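Local atomic coordinates of CaaX farnesyltransferase beta subunit Ram1 (Aspergillus fumigatus, PDB entry 4L9P), a protein that probably transfers, together with its alpha subunit, a farnesyl group from farnesyl diphosphate to the cysteine of C-terminal CaaX motifs, using zinc. Residues P122-R126 / N488-V492; H129-Y134 / G161-E167. All blocks are in the same frame, centred on the assembly; numbering follows the deposited sequence.

Contact 1. Residues P122-R126 / N488-V492; sequences PALQR and NDRLV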
ATOM      1  N   PRO B 122       8.098 -26.013   7.201  1.00  8.91           N
ATOM      2  CA  PRO B 122       6.963 -26.525   7.980  1.00  8.79           C
ATOM      3  C   PRO B 122       5.631 -26.410   7.262  1.00  7.69           C
ATOM      4  O   PRO B 122       5.390 -25.519   6.443  1.00  8.89           O
ATOM      5  CB  PRO B 122       6.992 -25.685   9.276  1.00 11.04           C
ATOM      6  CG  PRO B 122       7.808 -24.491   8.937  1.00 11.38           C
ATOM      7  CD  PRO B 122       8.709 -24.809   7.785  1.00  9.69           C
ATOM      8  N   ALA B 123       4.725 -27.300   7.594  1.00  7.17           N
ATOM      9  CA  ALA B 123       3.367 -27.203   7.089  1.00  7.46           C
ATOM     10  C   ALA B 123       2.686 -25.911   7.503  1.00  7.61           C
ATOM     11  O   ALA B 123       2.940 -25.359   8.594  1.00  7.76           O
ATOM     12  CB  ALA B 123       2.531 -28.375   7.707  1.00  9.31           C
ATOM     13  N   LEU B 124       1.741 -25.504   6.696  1.00  7.31           N
ATOM     14  CA  LEU B 124       0.782 -24.478   7.122  1.00  6.98           C
ATOM     15  C   LEU B 124      -0.050 -25.089   8.261  1.00  7.59           C
ATOM     16  O   LEU B 124      -0.685 -26.161   8.094  1.00  8.26           O
ATOM     17  CB  LEU B 124      -0.093 -24.083   5.938  1.00  7.31           C
ATOM     18  CG  LEU B 124      -1.129 -22.983   6.258  1.00  7.77           C
ATOM     19  CD1 LEU B 124      -0.480 -21.641   6.652  1.00  7.15           C
ATOM     20  CD2 LEU B 124      -2.139 -22.801   5.117  1.00  9.21           C
ATOM     21  N   GLN B 125      -0.100 -24.395   9.387  1.00  7.22           N
ATOM     22  CA  GLN B 125      -0.775 -24.889  10.616  1.00  8.15           C
ATOM     23  C   GLN B 125      -2.268 -24.540  10.545  1.00  7.90           C
ATOM     24  O   GLN B 125      -2.762 -23.648  11.240  1.00  9.24           O
ATOM     25  CB  GLN B 125      -0.066 -24.367  11.893  1.00  9.74           C
ATOM     26  CG  GLN B 125       1.409 -24.862  11.971  1.00 12.61           C
ATOM     27  CD  GLN B 125       1.558 -26.383  12.068  1.00 16.72           C
ATOM     28  OE1 GLN B 125       0.801 -27.056  12.817  1.00 18.61           O
ATOM     29  NE2 GLN B 125       2.525 -26.946  11.303  1.00 17.79           N
ATOM     30  N   ARG B 126      -2.976 -25.229   9.621  1.00  8.32           N
ATOM     31  CA  ARG B 126      -4.340 -24.841   9.271  1.00  9.67           C
ATOM     32  C   ARG B 126      -5.280 -24.813  10.466  1.00 10.77           C
ATOM     33  O   ARG B 126      -6.004 -23.833  10.658  1.00 11.54           O
ATOM     34  CB  ARG B 126      -4.940 -25.784   8.200  1.00 10.03           C
ATOM     35  CG  ARG B 126      -4.035 -25.952   6.975  1.00 11.67           C
ATOM     36  CD  ARG B 126      -4.567 -26.913   5.786  1.00 11.07           C
ATOM     37  NE  ARG B 126      -5.689 -26.295   5.130  1.00 12.95           N
ATOM     38  CZ  ARG B 126      -5.703 -25.877   3.899  1.00 11.00           C
ATOM     39  NH1 ARG B 126      -4.696 -26.111   3.067  1.00  8.76           N
ATOM     40  NH2 ARG B 126      -6.779 -25.252   3.517  1.00 13.09           N
ATOM     41  N   ASN B 488      -0.981 -30.136   0.490  1.00  7.52           N
ATOM     42  CA  ASN B 488      -1.724 -30.043   1.732  1.00  7.49           C
ATOM     43  C   ASN B 488      -1.829 -28.588   2.237  1.00  7.31           C
ATOM     44  O   ASN B 488      -2.729 -28.290   3.025  1.00  8.36           O
ATOM     45  CB  ASN B 488      -1.077 -30.877   2.820  1.00  7.60           C
ATOM     46  CG  ASN B 488      -1.635 -32.293   2.910  1.00  7.97           C
ATOM     47  OD1 ASN B 488      -2.377 -32.759   2.044  1.00  8.18           O
ATOM     48  ND2 ASN B 488      -1.293 -32.940   4.008  1.00  8.84           N
ATOM     49  N   ASP B 489      -0.926 -27.713   1.793  1.00  6.96           N
ATOM     50  CA  ASP B 489      -0.952 -26.270   2.202  1.00  8.05           C
ATOM     51  C   ASP B 489      -1.819 -25.448   1.220  1.00  7.60           C
ATOM     52  O   ASP B 489      -1.814 -24.209   1.323  1.00  7.87           O
ATOM     53  CB  ASP B 489       0.482 -25.715   2.130  1.00  7.78           C
ATOM     54  CG  ASP B 489       1.449 -26.399   3.071  1.00  8.48           C
ATOM     55  OD1 ASP B 489       1.037 -26.906   4.170  1.00  8.86           O
ATOM     56  OD2 ASP B 489       2.655 -26.415   2.722  1.00 10.53           O
ATOM     57  N   ARG B 490      -2.446 -26.053   0.193  1.00  6.76           N
ATOM     58  CA  ARG B 490      -3.164 -25.263  -0.821  1.00  7.09           C
ATOM     59  C   ARG B 490      -4.369 -24.521  -0.274  1.00  6.63           C
ATOM     60  O   ARG B 490      -5.206 -25.058   0.438  1.00  8.51           O
ATOM     61  CB  ARG B 490      -3.588 -26.186  -2.000  1.00  7.68           C
ATOM     62  CG  ARG B 490      -4.339 -25.370  -3.080  1.00  7.54           C
ATOM     63  CD  ARG B 490      -4.545 -26.147  -4.380  1.00  7.22           C
ATOM     64  NE  ARG B 490      -3.252 -26.405  -5.029  1.00  7.05           N
ATOM     65  CZ  ARG B 490      -2.589 -25.493  -5.754  1.00  8.37           C
ATOM     66  NH1 ARG B 490      -3.175 -24.310  -6.016  1.00  8.01           N
ATOM     67  NH2 ARG B 490      -1.366 -25.748  -6.240  1.00  8.38           N
ATOM     68  N   LEU B 491      -4.392 -23.217  -0.607  1.00  5.31           N
ATOM     69  CA  LEU B 491      -5.498 -22.354  -0.232  1.00  6.02           C
ATOM     70  C   LEU B 491      -6.392 -22.068  -1.410  1.00  6.35           C
ATOM     71  O   LEU B 491      -6.013 -22.308  -2.567  1.00  7.51           O
ATOM     72  CB  LEU B 491      -4.857 -21.013   0.255  1.00  5.89           C
ATOM     73  CG  LEU B 491      -3.932 -21.159   1.474  1.00  6.36           C
ATOM     74  CD1 LEU B 491      -3.298 -19.768   1.821  1.00  7.95           C
ATOM     75  CD2 LEU B 491      -4.685 -21.715   2.691  1.00  7.46           C
ATOM     76  N   VAL B 492      -7.586 -21.546  -1.129  1.00  6.50           N
ATOM     77  CA  VAL B 492      -8.502 -21.146  -2.185  1.00  7.73           C
ATOM     78  C   VAL B 492      -7.909 -19.977  -2.965  1.00  6.61           C
ATOM     79  O   VAL B 492      -7.299 -19.103  -2.373  1.00  6.66           O
ATOM     80  CB  VAL B 492      -9.839 -20.795  -1.497  1.00 11.13           C
ATOM     81  CG1 VAL B 492     -10.777 -20.006  -2.325  1.00 14.77           C
ATOM     82  CG2 VAL B 492     -10.458 -22.049  -0.816  1.00 10.80           C
TER
HETATM   83  O   HOH W   1       4.932 -27.166   3.901  1.00 11.38           O
HETATM   84  O   HOH W   2      -1.190 -27.597   5.699  1.00 11.48           O
HETATM   85  O   HOH W   3      -8.055 -24.097   1.620  1.00 19.83           O
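Arg-126 runs straight at chi2 and bends at chi3 (69°), which turns its guanidinium toward the backbone of 488-492, while Asp-489, its CG beside the backbone N (chi1 -62°), reaches back toward Leu-124. NH1 of Arg-126 is shared between two carbonyls. Arg-126 NH1 meets Arg-490 O at 2.9 Å, in the guanidinium plane and nearly straight (167°); the bond to Asn-488 O is more bent, and that oxygen is tilted from the guanidinium plane. Two such bonds from one nitrogen fix the rotation of the group. Both segments belong to the alpha-alpha toroid of the prenyltransferase beta subunit: 122-126 leads into helix 126-135, with Gln-125 as its N-cap and the centre of an inverse gamma turn, and 488-492 lies in the loop before helix 502-513. Leu-124 N donates to Asp-489 OD1 over 3.0 Å, meeting it from above the carboxylate plane, and a water lies within bonding distance of both OD1 and Leu-124 O. Thr-486 N holds the other oxygen, OD2, so both ends of the carboxylate are engaged. Leu-124 CD2 touches Leu-491 CD2 at 3.7 Å, the side chains crossing at about a right angle against Leu-438 of helix 431-444.

Contact 2. Residues H129-Y134 / G161-E167; sequences HLEYLY and GLCLLGE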
ATOM      1  N   HIS B 129      -4.556 -21.808  12.699  1.00  9.42           N
ATOM      2  CA  HIS B 129      -5.006 -20.523  12.124  1.00  8.39           C
ATOM      3  C   HIS B 129      -6.517 -20.387  12.045  1.00  7.83           C
ATOM      4  O   HIS B 129      -7.029 -19.279  12.264  1.00  8.82           O
ATOM      5  CB  HIS B 129      -4.362 -20.311  10.758  1.00  8.28           C
ATOM      6  CG  HIS B 129      -2.867 -20.359  10.827  1.00  7.51           C
ATOM      7  ND1 HIS B 129      -2.158 -19.734  11.842  1.00  7.69           N
ATOM      8  CD2 HIS B 129      -1.945 -20.981  10.032  1.00  8.23           C
ATOM      9  CE1 HIS B 129      -0.862 -19.973  11.670  1.00  7.69           C
ATOM     10  NE2 HIS B 129      -0.706 -20.715  10.568  1.00  8.39           N
ATOM     11  N   LEU B 130      -7.223 -21.482  11.760  1.00  8.88           N
ATOM     12  CA  LEU B 130      -8.685 -21.431  11.772  1.00  9.04           C
ATOM     13  C   LEU B 130      -9.166 -20.998  13.166  1.00 10.10           C
ATOM     14  O   LEU B 130     -10.028 -20.150  13.280  1.00 10.57           O
ATOM     15  CB  LEU B 130      -9.312 -22.831  11.483  1.00  9.55           C
ATOM     16  CG  LEU B 130      -9.180 -23.221  10.008  1.00 11.36           C
ATOM     17  CD1 LEU B 130      -9.565 -24.701   9.850  1.00 12.48           C
ATOM     18  CD2 LEU B 130     -10.079 -22.412   9.103  1.00 12.39           C
ATOM     19  N   GLU B 131      -8.643 -21.622  14.223  1.00  9.69           N
ATOM     20  CA  GLU B 131      -9.117 -21.247  15.545  0.54 11.36           C
ATOM     21  C   GLU B 131      -8.820 -19.780  15.877  1.00 11.07           C
ATOM     22  O   GLU B 131      -9.670 -19.083  16.478  1.00 11.45           O
ATOM     23  CB  GLU B 131      -8.543 -22.184  16.603  0.54 14.09           C
ATOM     24  CG  GLU B 131      -9.000 -23.628  16.397  0.54 17.03           C
ATOM     25  CD  GLU B 131      -8.417 -24.587  17.411  0.54 21.84           C
ATOM     26  OE1 GLU B 131      -7.732 -24.095  18.341  0.54 24.03           O
ATOM     27  OE2 GLU B 131      -8.654 -25.831  17.300  0.54 23.61           O
ATOM     28  N   TYR B 132      -7.659 -19.311  15.459  1.00  9.61           N
ATOM     29  CA  TYR B 132      -7.292 -17.921  15.690  1.00  8.76           C
ATOM     30  C   TYR B 132      -8.297 -17.002  14.985  1.00  9.40           C
ATOM     31  O   TYR B 132      -8.736 -15.996  15.561  1.00  9.85           O
ATOM     32  CB  TYR B 132      -5.875 -17.691  15.172  1.00  8.10           C
ATOM     33  CG  TYR B 132      -5.386 -16.302  15.422  1.00  8.57           C
ATOM     34  CD1 TYR B 132      -4.789 -15.969  16.644  1.00 10.27           C
ATOM     35  CD2 TYR B 132      -5.533 -15.302  14.445  1.00 10.08           C
ATOM     36  CE1 TYR B 132      -4.346 -14.685  16.910  1.00 11.77           C
ATOM     37  CE2 TYR B 132      -5.092 -13.985  14.708  1.00 11.21           C
ATOM     38  CZ  TYR B 132      -4.487 -13.700  15.943  1.00 12.48           C
ATOM     39  OH  TYR B 132      -4.060 -12.426  16.202  1.00 14.00           O
ATOM     40  N   LEU B 133      -8.634 -17.294  13.723  1.00  9.02           N
ATOM     41  CA  LEU B 133      -9.494 -16.404  12.950  1.00  8.75           C
ATOM     42  C   LEU B 133     -10.932 -16.444  13.456  1.00  9.39           C
ATOM     43  O   LEU B 133     -11.598 -15.404  13.524  1.00 10.14           O
ATOM     44  CB  LEU B 133      -9.441 -16.830  11.483  1.00  8.53           C
ATOM     45  CG  LEU B 133      -8.125 -16.448  10.754  1.00  8.67           C
ATOM     46  CD1 LEU B 133      -7.949 -17.359   9.461  1.00 10.57           C
ATOM     47  CD2 LEU B 133      -8.130 -14.970  10.422  1.00 10.79           C
ATOM     48  N   TYR B 134     -11.439 -17.642  13.822  1.00  9.01           N
ATOM     49  CA  TYR B 134     -12.753 -17.679  14.449  1.00 10.27           C
ATOM     50  C   TYR B 134     -12.762 -16.875  15.748  1.00 11.13           C
ATOM     51  O   TYR B 134     -13.696 -16.100  16.030  1.00 12.50           O
ATOM     52  CB  TYR B 134     -13.213 -19.131  14.718  1.00  9.64           C
ATOM     53  CG  TYR B 134     -13.740 -19.833  13.475  1.00 10.60           C
ATOM     54  CD1 TYR B 134     -14.898 -19.372  12.831  1.00 11.98           C
ATOM     55  CD2 TYR B 134     -13.109 -20.960  12.945  1.00 11.21           C
ATOM     56  CE1 TYR B 134     -15.408 -20.019  11.723  1.00 12.08           C
ATOM     57  CE2 TYR B 134     -13.611 -21.611  11.789  1.00 11.50           C
ATOM     58  CZ  TYR B 134     -14.734 -21.118  11.185  1.00 12.33           C
ATOM     59  OH  TYR B 134     -15.282 -21.710  10.042  1.00 13.68           O
ATOM     60  N   GLY B 161      -9.443 -14.762   5.698  1.00  5.42           N
ATOM     61  CA  GLY B 161      -8.578 -15.871   6.132  1.00  6.38           C
ATOM     62  C   GLY B 161      -9.314 -17.203   6.200  1.00  5.88           C
ATOM     63  O   GLY B 161      -8.781 -18.216   5.774  1.00  6.52           O
ATOM     64  N   LEU B 162     -10.528 -17.174   6.736  1.00  6.03           N
ATOM     65  CA  LEU B 162     -11.338 -18.405   6.775  1.00  7.22           C
ATOM     66  C   LEU B 162     -11.635 -18.924   5.368  1.00  7.67           C
ATOM     67  O   LEU B 162     -11.581 -20.147   5.117  1.00  8.69           O
ATOM     68  CB  LEU B 162     -12.640 -18.143   7.524  1.00  8.56           C
ATOM     69  CG  LEU B 162     -12.443 -17.820   9.006  1.00  9.47           C
ATOM     70  CD1 LEU B 162     -13.806 -17.322   9.631  1.00 11.98           C
ATOM     71  CD2 LEU B 162     -11.879 -19.009   9.779  1.00  9.89           C
ATOM     72  N   CYS B 163     -12.018 -18.052   4.429  0.82  7.08           N
ATOM     73  CA  CYS B 163     -12.212 -18.463   3.025  0.82  7.12           C
ATOM     74  C   CYS B 163     -10.944 -19.041   2.425  0.82  6.97           C
ATOM     75  O   CYS B 163     -11.006 -20.136   1.817  0.82  8.21           O
ATOM     76  CB  CYS B 163     -12.705 -17.313   2.127  0.82  8.21           C
ATOM     77  SG  CYS B 163     -14.375 -16.799   2.412  0.82 10.79           S
ATOM     78  N   LEU B 164      -9.806 -18.391   2.603  1.00  7.13           N
ATOM     79  CA  LEU B 164      -8.552 -18.922   2.070  1.00  6.58           C
ATOM     80  C   LEU B 164      -8.290 -20.349   2.561  1.00  6.41           C
ATOM     81  O   LEU B 164      -7.890 -21.208   1.811  1.00  8.19           O
ATOM     82  CB  LEU B 164      -7.410 -17.984   2.500  1.00  5.73           C
ATOM     83  CG  LEU B 164      -7.424 -16.692   1.647  1.00  5.50           C
ATOM     84  CD1 LEU B 164      -6.645 -15.596   2.430  1.00  6.86           C
ATOM     85  CD2 LEU B 164      -6.728 -16.927   0.322  1.00  7.66           C
ATOM     86  N   LEU B 165      -8.536 -20.562   3.846  1.00  6.38           N
ATOM     87  CA  LEU B 165      -8.315 -21.866   4.472  1.00  7.22           C
ATOM     88  C   LEU B 165      -9.408 -22.891   4.137  1.00  9.39           C
ATOM     89  O   LEU B 165      -9.320 -24.033   4.611  1.00 11.03           O
ATOM     90  CB  LEU B 165      -8.236 -21.684   5.990  1.00  8.10           C
ATOM     91  CG  LEU B 165      -6.905 -21.059   6.413  1.00  9.03           C
ATOM     92  CD1 LEU B 165      -7.027 -20.505   7.814  1.00  8.91           C
ATOM     93  CD2 LEU B 165      -5.710 -22.084   6.355  1.00 10.01           C
ATOM     94  N   GLY B 166     -10.402 -22.507   3.346  1.00  8.90           N
ATOM     95  CA  GLY B 166     -11.348 -23.495   2.825  1.00  9.70           C
ATOM     96  C   GLY B 166     -12.611 -23.623   3.613  1.00 11.33           C
ATOM     97  O   GLY B 166     -13.357 -24.619   3.388  1.00 12.66           O
ATOM     98  N   GLU B 167     -12.897 -22.692   4.529  1.00 11.46           N
ATOM     99  CA  GLU B 167     -14.178 -22.705   5.233  1.00 11.95           C
ATOM    100  C   GLU B 167     -15.315 -22.181   4.391  1.00 13.07           C
ATOM    101  O   GLU B 167     -15.124 -21.304   3.514  1.00 13.45           O
ATOM    102  CB  GLU B 167     -14.149 -21.918   6.532  1.00 12.87           C
ATOM    103  CG  GLU B 167     -13.024 -22.352   7.453  1.00 13.23           C
ATOM    104  CD  GLU B 167     -13.311 -23.688   8.084  1.00 13.86           C
ATOM    105  OE1 GLU B 167     -14.001 -23.727   9.138  1.00 14.72           O
ATOM    106  OE2 GLU B 167     -12.864 -24.733   7.527  1.00 15.64           O
TER
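Tyr-134 reaches across to Leu-162 and Glu-167 from the end of segment 129-134. With chi1 at -78°, CB sets CG beside the backbone N, and the ring then extends over Leu-162. On one edge CD1 and CE1 face Leu-162 CD1, with CE1 at 3.8 Å; on the other, CE2 comes to 3.7 Å from Leu-162 CD2. That methyl sits over the ring centre, 3.8 Å from the centroid and 14° off the normal, which meets the geometry of a CH-pi contact. At the tip, Tyr-134 OH donates to Glu-167 OE1 at 2.6 Å, and OE1 receives it on its anti lone pair; the carboxylate plane stands 79° from the ring. Arg-171 NH2 also hydrogen-bonds to this OH. Helices 126-135 and 151-164 pack here within the alpha-alpha toroid, and a Schellman motif with Gly-166 at positive phi ends the second of them, swinging Glu-167 back toward Tyr-134. Leu-130 CD2 touches Glu-167 CG at 3.4 Å and also packs on Leu-165 CB. Leu-133 CD1 lies 3.5 Å from the backbone C of Gly-161, where the absence of a side chain lets the leucine methyl approach the helix backbone, and touches Leu-165 CD1 as well.

Contacts 1 and 2 have centres about 11 Å apart and meet directly along the end of helix 151-164. Two probable hydrogen bonds join them: Val-492 N lies 3.0 Å from Leu-164 O, and Arg-126 NH2 lies 3.0 Å from Leu-165 O. Packing adds to this, with Leu-491 CD2 at 3.4 Å from Leu-164 O. The chain runs from 122-126 straight into helix 126-135, so Arg-126 begins the helix that carries 129-134, and 488-492 returns much later to cover the end of its partner. Contact 1 lies away from the zinc site and the ligand pocket; contact 2 comes nearer, the Leu-133 side chain being about 9 Å from that of the zinc ligand His-433.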